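Local atomic coordinates of SAM-dependent methyltransferase (Thiobacillus denitrificans, PDB entry 5EPE), a protein that binds S-adenosyl-L-homocysteine, the demethylated product of S-adenosylmethionine, and probably catalyses methyl transfer to an acceptor substrate. Residues H17-P22 / L238-F243; F142-P147 / T234-G239. One frame throughout, in Å; residues are numbered along the deposited sequence.

Following the chain from the N terminus, residues 17-22, between helices 5-11 and 22-31, come first; they wait 215 residues for strand 238-247, so interaction 1 closes a loop over most of the chain. Residues 142-147, where strand 134-143 ends, come next and are met by residues 234-239 after 86 residues, which makes interaction 2 the inner, shorter loop of a nested pair. Both closures end on the same piece of chain and share Leu238 and Gly239. Interaction 2 ties the end of helix 216-237 and the start of strand 238-247 to strand 134-143; interaction 1 ties strand 238-247 to the loop that binds S-adenosyl-L-homocysteine. The centres of the two interactions are about 13 Å apart.

Interaction 1: H17-P22 / L238-F243; sequences HNPFTP and LGWGVF. With SAH (S-adenosyl-L-homocysteine), chain B.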
loop_
_atom_site.group_PDB
_atom_site.type_symbol
_atom_site.label_atom_id
_atom_site.label_comp_id
_atom_site.label_asym_id
_atom_site.label_seq_id
_atom_site.Cartn_x
_atom_site.Cartn_y
_atom_site.Cartn_z
ATOM N N HIS A 17 34.663 -5.365 -21.301
ATOM C CA HIS A 17 33.915 -6.505 -20.919
ATOM C C HIS A 17 33.170 -6.270 -19.595
ATOM O O HIS A 17 33.209 -7.107 -18.691
ATOM C CB HIS A 17 34.856 -7.726 -20.806
ATOM C CG HIS A 17 35.586 -8.042 -22.074
ATOM N ND1 HIS A 17 35.026 -8.799 -23.069
ATOM C CD2 HIS A 17 36.794 -7.643 -22.537
ATOM C CE1 HIS A 17 35.880 -8.879 -24.093
ATOM N NE2 HIS A 17 36.961 -8.183 -23.794
ATOM N N ASN A 18 32.454 -5.160 -19.519
ATOM C CA ASN A 18 31.766 -4.775 -18.336
ATOM C C ASN A 18 30.823 -3.654 -18.744
ATOM O O ASN A 18 30.994 -3.054 -19.793
ATOM C CB ASN A 18 32.759 -4.247 -17.273
ATOM C CG ASN A 18 33.211 -5.333 -16.314
ATOM O OD1 ASN A 18 32.392 -6.057 -15.740
ATOM N ND2 ASN A 18 34.498 -5.417 -16.095
ATOM N N PRO A 19 29.864 -3.324 -17.882
ATOM C CA PRO A 19 28.892 -2.226 -18.212
ATOM C C PRO A 19 29.445 -0.803 -18.021
ATOM O O PRO A 19 28.955 -0.005 -17.227
ATOM C CB PRO A 19 27.720 -2.540 -17.288
ATOM C CG PRO A 19 28.339 -3.251 -16.099
ATOM C CD PRO A 19 29.478 -4.049 -16.651
ATOM N N PHE A 20 30.490 -0.480 -18.763
ATOM C CA PHE A 20 31.120 0.800 -18.746
ATOM C C PHE A 20 31.293 1.216 -20.207
ATOM O O PHE A 20 31.576 0.413 -21.045
ATOM C CB PHE A 20 32.524 0.721 -18.153
ATOM C CG PHE A 20 32.707 1.436 -16.836
ATOM C CD1 PHE A 20 31.660 1.599 -15.936
ATOM C CD2 PHE A 20 33.956 1.885 -16.494
ATOM C CE1 PHE A 20 31.856 2.232 -14.746
ATOM C CE2 PHE A 20 34.150 2.560 -15.308
ATOM C CZ PHE A 20 33.083 2.719 -14.442
ATOM N N THR A 21 31.011 2.462 -20.501
ATOM C CA THR A 21 31.320 3.026 -21.792
ATOM C C THR A 21 32.768 3.491 -21.871
ATOM O O THR A 21 33.435 3.604 -20.852
ATOM C CB THR A 21 30.438 4.243 -22.038
ATOM O OG1 THR A 21 30.587 5.212 -20.981
ATOM C CG2 THR A 21 28.992 3.833 -22.178
ATOM N N PRO A 22 33.264 3.823 -23.092
ATOM C CA PRO A 22 34.538 4.534 -23.167
ATOM C C PRO A 22 34.550 5.826 -22.352
ATOM O O PRO A 22 35.581 6.184 -21.745
ATOM C CB PRO A 22 34.683 4.849 -24.667
ATOM C CG PRO A 22 33.950 3.778 -25.322
ATOM C CD PRO A 22 32.783 3.428 -24.439
ATOM N N LEU A 238 20.030 -4.192 -11.472
ATOM C CA LEU A 238 21.427 -4.477 -11.223
ATOM C C LEU A 238 22.294 -3.235 -11.411
ATOM O O LEU A 238 22.323 -2.650 -12.501
ATOM C CB LEU A 238 21.962 -5.651 -12.046
ATOM C CG LEU A 238 23.286 -6.329 -11.546
ATOM C CD1 LEU A 238 23.229 -6.886 -10.112
ATOM C CD2 LEU A 238 23.712 -7.484 -12.501
ATOM N N GLY A 239 22.973 -2.851 -10.355
ATOM C CA GLY A 239 23.977 -1.783 -10.431
ATOM C C GLY A 239 25.381 -2.377 -10.663
ATOM O O GLY A 239 25.621 -3.555 -10.406
ATOM N N TRP A 240 26.306 -1.516 -11.055
ATOM C CA TRP A 240 27.716 -1.887 -11.223
ATOM C C TRP A 240 28.560 -0.618 -11.113
ATOM O O TRP A 240 28.116 0.517 -11.431
ATOM C CB TRP A 240 27.946 -2.630 -12.549
ATOM C CG TRP A 240 29.238 -3.346 -12.635
ATOM C CD1 TRP A 240 29.490 -4.661 -12.307
ATOM C CD2 TRP A 240 30.468 -2.818 -13.139
ATOM N NE1 TRP A 240 30.814 -4.934 -12.483
ATOM C CE2 TRP A 240 31.425 -3.840 -13.050
ATOM C CE3 TRP A 240 30.845 -1.565 -13.671
ATOM C CZ2 TRP A 240 32.761 -3.659 -13.479
ATOM C CZ3 TRP A 240 32.150 -1.352 -14.067
ATOM C CH2 TRP A 240 33.101 -2.393 -13.976
ATOM N N GLY A 241 29.760 -0.784 -10.572
ATOM C CA GLY A 241 30.715 0.317 -10.587
ATOM C C GLY A 241 32.091 -0.053 -10.235
ATOM O O GLY A 241 32.373 -1.195 -9.840
ATOM N N VAL A 242 32.975 0.927 -10.439
ATOM C CA VAL A 242 34.361 0.826 -9.973
ATOM C C VAL A 242 34.578 1.739 -8.768
ATOM O O VAL A 242 34.308 2.931 -8.817
ATOM C CB VAL A 242 35.384 1.098 -11.074
ATOM C CG1 VAL A 242 36.775 0.863 -10.559
ATOM C CG2 VAL A 242 35.131 0.231 -12.278
ATOM N N PHE A 243 35.057 1.118 -7.700
ATOM C CA PHE A 243 35.282 1.721 -6.412
ATOM C C PHE A 243 36.779 1.774 -6.129
ATOM O O PHE A 243 37.485 0.763 -6.243
ATOM C CB PHE A 243 34.547 0.902 -5.363
ATOM C CG PHE A 243 33.079 0.785 -5.636
ATOM C CD1 PHE A 243 32.598 -0.226 -6.426
ATOM C CD2 PHE A 243 32.178 1.707 -5.092
ATOM C CE1 PHE A 243 31.231 -0.315 -6.697
ATOM C CE2 PHE A 243 30.810 1.566 -5.286
ATOM C CZ PHE A 243 30.350 0.584 -6.132
HETATM N N SAH B . 38.585 -5.966 -16.588
HETATM C CA SAH B . 38.188 -6.333 -17.999
HETATM C CB SAH B . 37.615 -7.737 -18.041
HETATM C CG SAH B . 36.369 -8.029 -17.186
HETATM S SD SAH B . 35.567 -9.554 -17.610
HETATM C C SAH B . 37.213 -5.352 -18.610
HETATM O O SAH B . 36.529 -4.623 -17.866
HETATM O OXT SAH B . 37.071 -5.258 -19.848
HETATM C "C5'" SAH B . 36.355 -10.832 -16.588
HETATM C "C4'" SAH B . 37.738 -11.186 -17.139
HETATM O "O4'" SAH B . 38.413 -12.069 -16.231
HETATM C "C3'" SAH B . 37.717 -11.888 -18.510
HETATM O "O3'" SAH B . 38.540 -11.124 -19.411
HETATM C "C2'" SAH B . 38.311 -13.278 -18.264
HETATM O "O2'" SAH B . 39.150 -13.716 -19.321
HETATM C "C1'" SAH B . 39.148 -13.014 -17.043
HETATM N N9 SAH B . 39.493 -14.124 -16.141
HETATM C C8 SAH B . 38.651 -15.086 -15.654
HETATM N N7 SAH B . 39.277 -15.874 -14.809
HETATM C C5 SAH B . 40.586 -15.383 -14.753
HETATM C C6 SAH B . 41.747 -15.797 -14.048
HETATM N N6 SAH B . 41.710 -16.860 -13.213
HETATM N N1 SAH B . 42.900 -15.096 -14.192
HETATM C C2 SAH B . 42.909 -14.037 -15.036
HETATM N N3 SAH B . 41.872 -13.579 -15.767
HETATM C C4 SAH B . 40.719 -14.299 -15.571
#
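Trp240 reaches out from strand 238-247 and meets first Pro19, then Asn18 and Phe20. With CG anti to the backbone N (chi1 -164°), the indole is directed at the 17-22 loop. Its CB already touches Pro19 CG at 3.6 Å. Further out, Pro19 CD sits over the centre of the five-membered ring, 4.0 Å from its centroid, a CH-pi contact. Asn18 occupies the same indole face farther along: its CB stands over the six-membered ring, offset toward the rim, and its OD1 lies 3.3 Å from Trp240 CZ2. At the far rim, Trp240 CZ3 presses onto a face of Phe20, 3.5 Å from Phe20 CD1. The planes of Phe20 and the indole's six-membered ring stand 79° apart, which identifies a T-shaped, edge-to-face pair. Val242, two residues along the strand, also reaches Phe20, CG2 to CZ at 3.9 Å. The strand is the antiparallel one inserted between 134-143 and 179-186, giving the 3-2-1-4-5-7-6 order of the Rossmann-like class I methyltransferase sheet. Pro19 centres an inverse gamma turn, closed by Phe20 N bonding to Asn18 O. Packed against the indole, Asn18 places ND2 2.8 Å from carboxylate atom O of S-adenosyl-L-homocysteine; ND2 also bonds to Val110 O. The other carboxylate oxygen, OXT, accepts a hydrogen bond from His17 N at 2.8 Å, nearly straight (N-H...O 164°), while Glu11 and Ser47 bond the His17 ring nitrogens.

Interaction 2: F142-P147 / T234-G239; sequences FWRKLP and TREYLG
The Phe142 ring carries Gly239 on one face: CA lies 3.9 Å from the ring centroid, a CH-pi contact. These two residues are a hydrogen-bonded pair in the antiparallel beta pairing between the end of strand 134-143 and the start of 238-247: Phe142 N to Gly239 O at 3.0 Å, Gly239 N to Phe142 O at 2.7 Å. Trp143 takes Pro147 CD over one face and Tyr237 O at its edge, and its NE1 bonds to Ile161 O. The Tyr237 ring has Lys145 O at its edge, and Lys145 CE reaches off-centre over the ring. Where the strand gives way to loop, Tyr237 O, at the end of helix 216-237, accepts a hydrogen bond from Arg144 N at 2.9 Å and, weakly, one from Lys145 N. The extended Arg144 chain, CG anti to the backbone N (chi1 175°), brings its guanidinium edge to Glu236 O, 2.8 Å from NH1 and only 3° out of the guanidinium plane. The Glu236 carboxylate joins both cations in a salt-bridge network and gives OE2 to Gln189. Its OE1 lies a longer 3.6 Å from Arg144 NH1, but Lys145 NZ approaches OE1 to 3.0 Å, nearly along the C-O axis.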
loop_
_atom_site.group_PDB
_atom_site.type_symbol
_atom_site.label_atom_id
_atom_site.label_comp_id
_atom_site.label_asym_id
_atom_site.label_seq_id
_atom_site.Cartn_x
_atom_site.Cartn_y
_atom_site.Cartn_z
ATOM N N PHE A 142 26.160 -4.452 -7.579
ATOM C CA PHE A 142 25.400 -4.159 -6.374
ATOM C C PHE A 142 23.939 -4.016 -6.793
ATOM O O PHE A 142 23.667 -3.979 -8.007
ATOM C CB PHE A 142 25.986 -2.925 -5.648
ATOM C CG PHE A 142 25.923 -1.668 -6.438
ATOM C CD1 PHE A 142 24.819 -0.864 -6.412
ATOM C CD2 PHE A 142 26.970 -1.318 -7.282
ATOM C CE1 PHE A 142 24.729 0.263 -7.188
ATOM C CE2 PHE A 142 26.903 -0.145 -8.042
ATOM C CZ PHE A 142 25.770 0.633 -8.018
ATOM N N TRP A 143 22.986 -3.960 -5.856
ATOM C CA TRP A 143 21.583 -3.711 -6.231
ATOM C C TRP A 143 21.325 -2.213 -6.454
ATOM O O TRP A 143 21.518 -1.395 -5.579
ATOM C CB TRP A 143 20.602 -4.258 -5.178
ATOM C CG TRP A 143 20.624 -5.734 -5.028
ATOM C CD1 TRP A 143 20.843 -6.449 -3.843
ATOM C CD2 TRP A 143 20.449 -6.734 -6.049
ATOM N NE1 TRP A 143 20.763 -7.812 -4.090
ATOM C CE2 TRP A 143 20.534 -8.006 -5.421
ATOM C CE3 TRP A 143 20.164 -6.688 -7.421
ATOM C CZ2 TRP A 143 20.441 -9.212 -6.144
ATOM C CZ3 TRP A 143 20.047 -7.915 -8.135
ATOM C CH2 TRP A 143 20.208 -9.133 -7.492
ATOM N N ARG A 144 20.945 -1.864 -7.682
ATOM C CA ARG A 144 20.451 -0.531 -8.007
ATOM C C ARG A 144 19.111 -0.321 -7.308
ATOM O O ARG A 144 18.860 0.756 -6.819
ATOM C CB ARG A 144 20.268 -0.425 -9.544
ATOM C CG ARG A 144 19.645 0.842 -10.036
ATOM C CD ARG A 144 19.593 0.869 -11.556
ATOM N NE ARG A 144 18.978 2.112 -11.983
ATOM C CZ ARG A 144 17.696 2.338 -12.192
ATOM N NH1 ARG A 144 16.740 1.419 -12.007
ATOM N NH2 ARG A 144 17.356 3.571 -12.534
ATOM N N LYS A 145 18.299 -1.356 -7.289
ATOM C CA LYS A 145 17.197 -1.453 -6.341
ATOM C C LYS A 145 16.956 -2.866 -6.012
ATOM O O LYS A 145 17.356 -3.755 -6.705
ATOM C CB LYS A 145 15.921 -0.772 -6.852
ATOM C CG LYS A 145 15.342 -1.363 -8.053
ATOM C CD LYS A 145 14.420 -0.323 -8.719
ATOM C CE LYS A 145 13.563 -0.999 -9.751
ATOM N NZ LYS A 145 12.983 0.018 -10.681
ATOM N N LEU A 146 16.252 -3.070 -4.940
ATOM C CA LEU A 146 16.145 -4.351 -4.349
ATOM C C LEU A 146 15.172 -5.191 -5.165
ATOM O O LEU A 146 14.085 -4.739 -5.427
ATOM C CB LEU A 146 15.689 -4.189 -2.896
ATOM C CG LEU A 146 16.077 -5.311 -1.974
ATOM C CD1 LEU A 146 17.603 -5.425 -1.826
ATOM C CD2 LEU A 146 15.445 -5.045 -0.629
ATOM N N PRO A 147 15.586 -6.372 -5.624
ATOM C CA PRO A 147 14.619 -7.162 -6.369
ATOM C C PRO A 147 13.509 -7.584 -5.433
ATOM O O PRO A 147 13.715 -7.700 -4.219
ATOM C CB PRO A 147 15.394 -8.380 -6.876
ATOM C CG PRO A 147 16.812 -8.133 -6.539
ATOM C CD PRO A 147 16.907 -6.993 -5.556
ATOM N N THR A 234 18.011 -7.143 -15.332
ATOM C CA THR A 234 19.228 -6.422 -15.116
ATOM C C THR A 234 19.023 -4.920 -15.181
ATOM O O THR A 234 19.557 -4.187 -14.311
ATOM C CB THR A 234 20.239 -6.872 -16.159
ATOM O OG1 THR A 234 20.326 -8.300 -16.065
ATOM C CG2 THR A 234 21.607 -6.250 -16.001
ATOM N N ARG A 235 18.369 -4.427 -16.247
ATOM C CA ARG A 235 18.408 -2.988 -16.522
ATOM C C ARG A 235 17.862 -2.152 -15.371
ATOM O O ARG A 235 18.358 -1.087 -15.086
ATOM C CB ARG A 235 17.677 -2.684 -17.830
ATOM C CG ARG A 235 17.996 -1.330 -18.391
ATOM C CD ARG A 235 17.334 -1.099 -19.739
ATOM N NE ARG A 235 17.960 0.034 -20.409
ATOM C CZ ARG A 235 17.629 1.309 -20.227
ATOM N NH1 ARG A 235 16.611 1.641 -19.506
ATOM N NH2 ARG A 235 18.369 2.292 -20.827
ATOM N N GLU A 236 16.826 -2.631 -14.704
ATOM C CA GLU A 236 16.203 -1.941 -13.613
ATOM C C GLU A 236 16.825 -2.219 -12.241
ATOM O O GLU A 236 16.860 -1.358 -11.416
ATOM C CB GLU A 236 14.704 -2.323 -13.613
ATOM C CG GLU A 236 13.931 -1.648 -14.802
ATOM C CD GLU A 236 13.957 -0.121 -14.668
ATOM O OE1 GLU A 236 13.708 0.359 -13.538
ATOM O OE2 GLU A 236 14.314 0.629 -15.613
ATOM N N TYR A 237 17.327 -3.427 -12.030
ATOM C CA TYR A 237 17.724 -3.881 -10.702
ATOM C C TYR A 237 19.224 -3.965 -10.432
ATOM O O TYR A 237 19.622 -3.836 -9.259
ATOM C CB TYR A 237 17.109 -5.271 -10.460
ATOM C CG TYR A 237 15.646 -5.201 -10.353
ATOM C CD1 TYR A 237 15.027 -4.757 -9.175
ATOM C CD2 TYR A 237 14.834 -5.572 -11.446
ATOM C CE1 TYR A 237 13.645 -4.672 -9.069
ATOM C CE2 TYR A 237 13.453 -5.472 -11.373
ATOM C CZ TYR A 237 12.872 -5.050 -10.183
ATOM O OH TYR A 237 11.521 -5.004 -10.100
ATOM N N LEU A 238 20.030 -4.192 -11.472
ATOM C CA LEU A 238 21.427 -4.477 -11.223
ATOM C C LEU A 238 22.294 -3.235 -11.411
ATOM O O LEU A 238 22.323 -2.650 -12.501
ATOM C CB LEU A 238 21.962 -5.651 -12.046
ATOM C CG LEU A 238 23.286 -6.329 -11.546
ATOM C CD1 LEU A 238 23.229 -6.886 -10.112
ATOM C CD2 LEU A 238 23.712 -7.484 -12.501
ATOM N N GLY A 239 22.973 -2.851 -10.355
ATOM C CA GLY A 239 23.977 -1.783 -10.431
ATOM C C GLY A 239 25.381 -2.377 -10.663
ATOM O O GLY A 239 25.621 -3.555 -10.406
#